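Local structure of glutamine synthetase (4BAX) at residues Q115-F120 against G179-Q184. The protein belongs to the glutamine synthetase family, pairing a beta-Grasp domain with a catalytic domain in chains that assemble as a decamer. Residues are numbered along the deposited sequence; the frame is centred on the assembly and turned at random.
Sequences QEYTFF and GQWEFQ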
ATOM      1  N   GLN A 115       6.528 -14.880  36.905  1.00 29.63           N
ATOM      2  CA  GLN A 115       5.771 -15.346  35.761  1.00 28.81           C
ATOM      3  C   GLN A 115       6.210 -14.672  34.494  1.00 30.07           C
ATOM      4  O   GLN A 115       6.074 -13.459  34.323  1.00 30.62           O
ATOM      5  CB  GLN A 115       4.283 -15.076  35.984  1.00 26.89           C
ATOM      6  CG  GLN A 115       3.423 -15.271  34.740  1.00 25.47           C
ATOM      7  CD  GLN A 115       3.130 -16.748  34.410  1.00 24.23           C
ATOM      8  OE1 GLN A 115       2.363 -17.444  35.120  1.00 23.37           O
ATOM      9  NE2 GLN A 115       3.717 -17.223  33.308  1.00 23.74           N
ATOM     10  N   GLU A 116       6.740 -15.487  33.592  1.00 30.57           N
ATOM     11  CA  GLU A 116       7.233 -14.969  32.337  1.00 30.73           C
ATOM     12  C   GLU A 116       6.221 -15.164  31.205  1.00 29.51           C
ATOM     13  O   GLU A 116       5.387 -16.080  31.238  1.00 29.04           O
ATOM     14  CB  GLU A 116       8.577 -15.625  31.987  1.00 31.98           C
ATOM     15  CG  GLU A 116       9.687 -15.296  33.001  1.00 33.35           C
ATOM     16  CD  GLU A 116      11.040 -15.934  32.661  1.00 34.42           C
ATOM     17  OE1 GLU A 116      11.069 -16.914  31.875  1.00 34.80           O
ATOM     18  OE2 GLU A 116      12.078 -15.428  33.164  1.00 34.60           O
ATOM     19  N   TYR A 117       6.315 -14.300  30.199  1.00 28.64           N
ATOM     20  CA  TYR A 117       5.467 -14.395  29.029  1.00 27.73           C
ATOM     21  C   TYR A 117       6.117 -13.662  27.880  1.00 26.98           C
ATOM     22  O   TYR A 117       6.939 -12.770  28.105  1.00 26.75           O
ATOM     23  CB  TYR A 117       4.080 -13.824  29.311  1.00 27.95           C
ATOM     24  CG  TYR A 117       4.108 -12.372  29.769  1.00 28.25           C
ATOM     25  CD1 TYR A 117       4.393 -12.037  31.090  1.00 28.01           C
ATOM     26  CD2 TYR A 117       3.859 -11.338  28.883  1.00 28.53           C
ATOM     27  CE1 TYR A 117       4.421 -10.724  31.507  1.00 27.94           C
ATOM     28  CE2 TYR A 117       3.886 -10.015  29.305  1.00 28.52           C
ATOM     29  CZ  TYR A 117       4.163  -9.718  30.612  1.00 28.04           C
ATOM     30  OH  TYR A 117       4.183  -8.399  31.010  1.00 27.95           O
ATOM     31  N   THR A 118       5.688 -13.981  26.663  1.00 26.32           N
ATOM     32  CA  THR A 118       6.228 -13.355  25.456  1.00 25.45           C
ATOM     33  C   THR A 118       5.102 -12.762  24.616  1.00 24.70           C
ATOM     34  O   THR A 118       4.085 -13.432  24.384  1.00 24.88           O
ATOM     35  CB  THR A 118       7.052 -14.378  24.621  1.00 22.98           C
ATOM     36  OG1 THR A 118       7.905 -15.144  25.498  1.00 22.95           O
ATOM     37  CG2 THR A 118       7.906 -13.669  23.567  1.00 22.21           C
ATOM     38  N   PHE A 119       5.280 -11.519  24.168  1.00 24.14           N
ATOM     39  CA  PHE A 119       4.312 -10.880  23.264  1.00 24.31           C
ATOM     40  C   PHE A 119       4.415 -11.345  21.814  1.00 24.79           C
ATOM     41  O   PHE A 119       5.518 -11.487  21.264  1.00 23.96           O
ATOM     42  CB  PHE A 119       4.418  -9.352  23.306  1.00 23.80           C
ATOM     43  CG  PHE A 119       3.850  -8.744  24.543  1.00 24.02           C
ATOM     44  CD1 PHE A 119       2.605  -9.111  24.994  1.00 23.87           C
ATOM     45  CD2 PHE A 119       4.594  -7.821  25.294  1.00 24.47           C
ATOM     46  CE1 PHE A 119       2.089  -8.552  26.167  1.00 24.25           C
ATOM     47  CE2 PHE A 119       4.090  -7.270  26.465  1.00 24.37           C
ATOM     48  CZ  PHE A 119       2.832  -7.636  26.901  1.00 24.40           C
ATOM     49  N   PHE A 120       3.259 -11.492  21.172  1.00 26.24           N
ATOM     50  CA  PHE A 120       3.224 -11.864  19.766  1.00 27.41           C
ATOM     51  C   PHE A 120       2.255 -10.953  19.034  1.00 29.74           C
ATOM     52  O   PHE A 120       1.252 -10.511  19.600  1.00 29.62           O
ATOM     53  CB  PHE A 120       2.781 -13.322  19.597  1.00 26.47           C
ATOM     54  CG  PHE A 120       3.914 -14.308  19.545  1.00 26.09           C
ATOM     55  CD1 PHE A 120       4.669 -14.586  20.683  1.00 25.85           C
ATOM     56  CD2 PHE A 120       4.250 -14.943  18.347  1.00 26.13           C
ATOM     57  CE1 PHE A 120       5.736 -15.491  20.632  1.00 25.98           C
ATOM     58  CE2 PHE A 120       5.315 -15.863  18.290  1.00 26.00           C
ATOM     59  CZ  PHE A 120       6.056 -16.131  19.442  1.00 26.12           C
ATOM     60  N   GLY A 179      10.524  -8.638  23.640  1.00 27.20           N
ATOM     61  CA  GLY A 179       9.100  -8.791  23.839  1.00 27.33           C
ATOM     62  C   GLY A 179       8.768  -9.784  24.930  1.00 27.66           C
ATOM     63  O   GLY A 179       7.591 -10.143  25.090  1.00 27.49           O
ATOM     64  N   GLN A 180       9.786 -10.209  25.685  1.00 28.06           N
ATOM     65  CA  GLN A 180       9.586 -11.118  26.807  1.00 28.92           C
ATOM     66  C   GLN A 180       9.650 -10.340  28.097  1.00 29.46           C
ATOM     67  O   GLN A 180      10.539  -9.499  28.298  1.00 29.63           O
ATOM     68  CB  GLN A 180      10.641 -12.225  26.802  1.00 29.54           C
ATOM     69  CG  GLN A 180      10.259 -13.500  27.561  1.00 30.07           C
ATOM     70  CD  GLN A 180      11.279 -14.617  27.386  1.00 30.83           C
ATOM     71  OE1 GLN A 180      12.419 -14.529  27.859  1.00 31.20           O
ATOM     72  NE2 GLN A 180      10.868 -15.681  26.700  1.00 31.11           N
ATOM     73  N   TRP A 181       8.703 -10.661  28.978  1.00 29.48           N
ATOM     74  CA  TRP A 181       8.515  -9.915  30.209  1.00 29.73           C
ATOM     75  C   TRP A 181       8.237 -10.843  31.380  1.00 31.06           C
ATOM     76  O   TRP A 181       7.920 -12.035  31.197  1.00 30.35           O
ATOM     77  CB  TRP A 181       7.355  -8.929  30.049  1.00 28.59           C
ATOM     78  CG  TRP A 181       7.600  -7.832  29.061  1.00 27.47           C
ATOM     79  CD1 TRP A 181       7.392  -7.888  27.716  1.00 26.87           C
ATOM     80  CD2 TRP A 181       8.102  -6.520  29.334  1.00 27.16           C
ATOM     81  NE1 TRP A 181       7.725  -6.690  27.132  1.00 26.52           N
ATOM     82  CE2 TRP A 181       8.160  -5.832  28.106  1.00 26.95           C
ATOM     83  CE3 TRP A 181       8.496  -5.856  30.497  1.00 27.16           C
ATOM     84  CZ2 TRP A 181       8.601  -4.516  28.009  1.00 27.06           C
ATOM     85  CZ3 TRP A 181       8.933  -4.542  30.394  1.00 27.11           C
ATOM     86  CH2 TRP A 181       8.976  -3.888  29.162  1.00 26.96           C
ATOM     87  N   GLU A 182       8.357 -10.271  32.579  1.00 32.67           N
ATOM     88  CA  GLU A 182       8.084 -10.986  33.814  1.00 33.95           C
ATOM     89  C   GLU A 182       7.357 -10.116  34.825  1.00 34.25           C
ATOM     90  O   GLU A 182       7.586  -8.909  34.889  1.00 33.93           O
ATOM     91  CB  GLU A 182       9.385 -11.490  34.423  1.00 35.45           C
ATOM     92  CG  GLU A 182       9.219 -12.414  35.605  1.00 37.34           C
ATOM     93  CD  GLU A 182      10.549 -12.677  36.308  1.00 39.59           C
ATOM     94  OE1 GLU A 182      11.395 -13.408  35.720  1.00 40.22           O
ATOM     95  OE2 GLU A 182      10.758 -12.149  37.429  1.00 40.35           O
ATOM     96  N   PHE A 183       6.457 -10.735  35.584  1.00 34.77           N
ATOM     97  CA  PHE A 183       5.895 -10.131  36.792  1.00 34.54           C
ATOM     98  C   PHE A 183       5.960 -11.138  37.939  1.00 35.74           C
ATOM     99  O   PHE A 183       5.864 -12.343  37.718  1.00 35.94           O
ATOM    100  CB  PHE A 183       4.477  -9.565  36.562  1.00 33.17           C
ATOM    101  CG  PHE A 183       3.422 -10.622  36.305  1.00 32.15           C
ATOM    102  CD1 PHE A 183       2.785 -11.273  37.353  1.00 31.93           C
ATOM    103  CD2 PHE A 183       3.082 -10.980  35.011  1.00 31.50           C
ATOM    104  CE1 PHE A 183       1.817 -12.259  37.111  1.00 31.35           C
ATOM    105  CE2 PHE A 183       2.120 -11.960  34.774  1.00 31.26           C
ATOM    106  CZ  PHE A 183       1.487 -12.592  35.831  1.00 31.06           C
ATOM    107  N   GLN A 184       6.145 -10.650  39.160  1.00 36.85           N
ATOM    108  CA  GLN A 184       6.337 -11.535  40.306  1.00 37.70           C
ATOM    109  C   GLN A 184       5.140 -11.450  41.243  1.00 37.73           C
ATOM    110  O   GLN A 184       4.776 -10.352  41.686  1.00 38.34           O
ATOM    111  CB  GLN A 184       7.631 -11.172  41.044  1.00 38.43           C
ATOM    112  CG  GLN A 184       8.887 -11.278  40.172  1.00 39.28           C
ATOM    113  CD  GLN A 184       9.487  -9.912  39.879  1.00 40.70           C
ATOM    114  OE1 GLN A 184       9.412  -9.012  40.715  1.00 41.98           O
ATOM    115  NE2 GLN A 184      10.082  -9.745  38.692  1.00 40.41           N
TER
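Two antiparallel strands from the sheet of the glutamine synthetase catalytic domain meet here, Tyr117 pairing with Trp181 and Gln115 with Phe183 as hydrogen-bonded pairs. The backbone ladder carries two bonds at each, among them Tyr117 N to Trp181 O and Trp181 N to Tyr117 O, both 2.9 Å, and Phe119 N extends it to Gly179 O.

The face carrying Tyr117, Trp181 and Phe183 is largely aromatic and packs against helices 152-164 and 190-210, with Trp181 NE1 bonded to Phe150 O. With chi1 at 58°, Tyr117 CG sits between its own backbone N and carbonyl carbon, and the ring lies across the neighbouring strand, its CZ 3.3 Å from Trp181 CB. The Tyr117 ring and the five-membered ring of Trp181 are nearly parallel but slid apart, overlapping little. Phe119 CE2 comes obliquely to Trp181 CD1 at 3.6 Å, so Tyr117, Phe119 and Trp181 form an aromatic cluster. Further along, Gln115 CB stands over one face of the Phe183 ring in a CH-pi contact, 3.9 Å from its centroid.

The other face is polar. Glu116 OE2 and Glu182 OE1 lie 3.3 Å apart as two like-charged acceptors, their carboxylate planes 28° apart; Glu175 OE2 is also close to Glu182 OE1, while Glu116 OE1 accepts from Gly230 N. Gln180 NE2, also bonded to Asn227 O, reaches Thr118 OG1 at 3.2 Å, with the hydroxyl oxygen close to the amide plane.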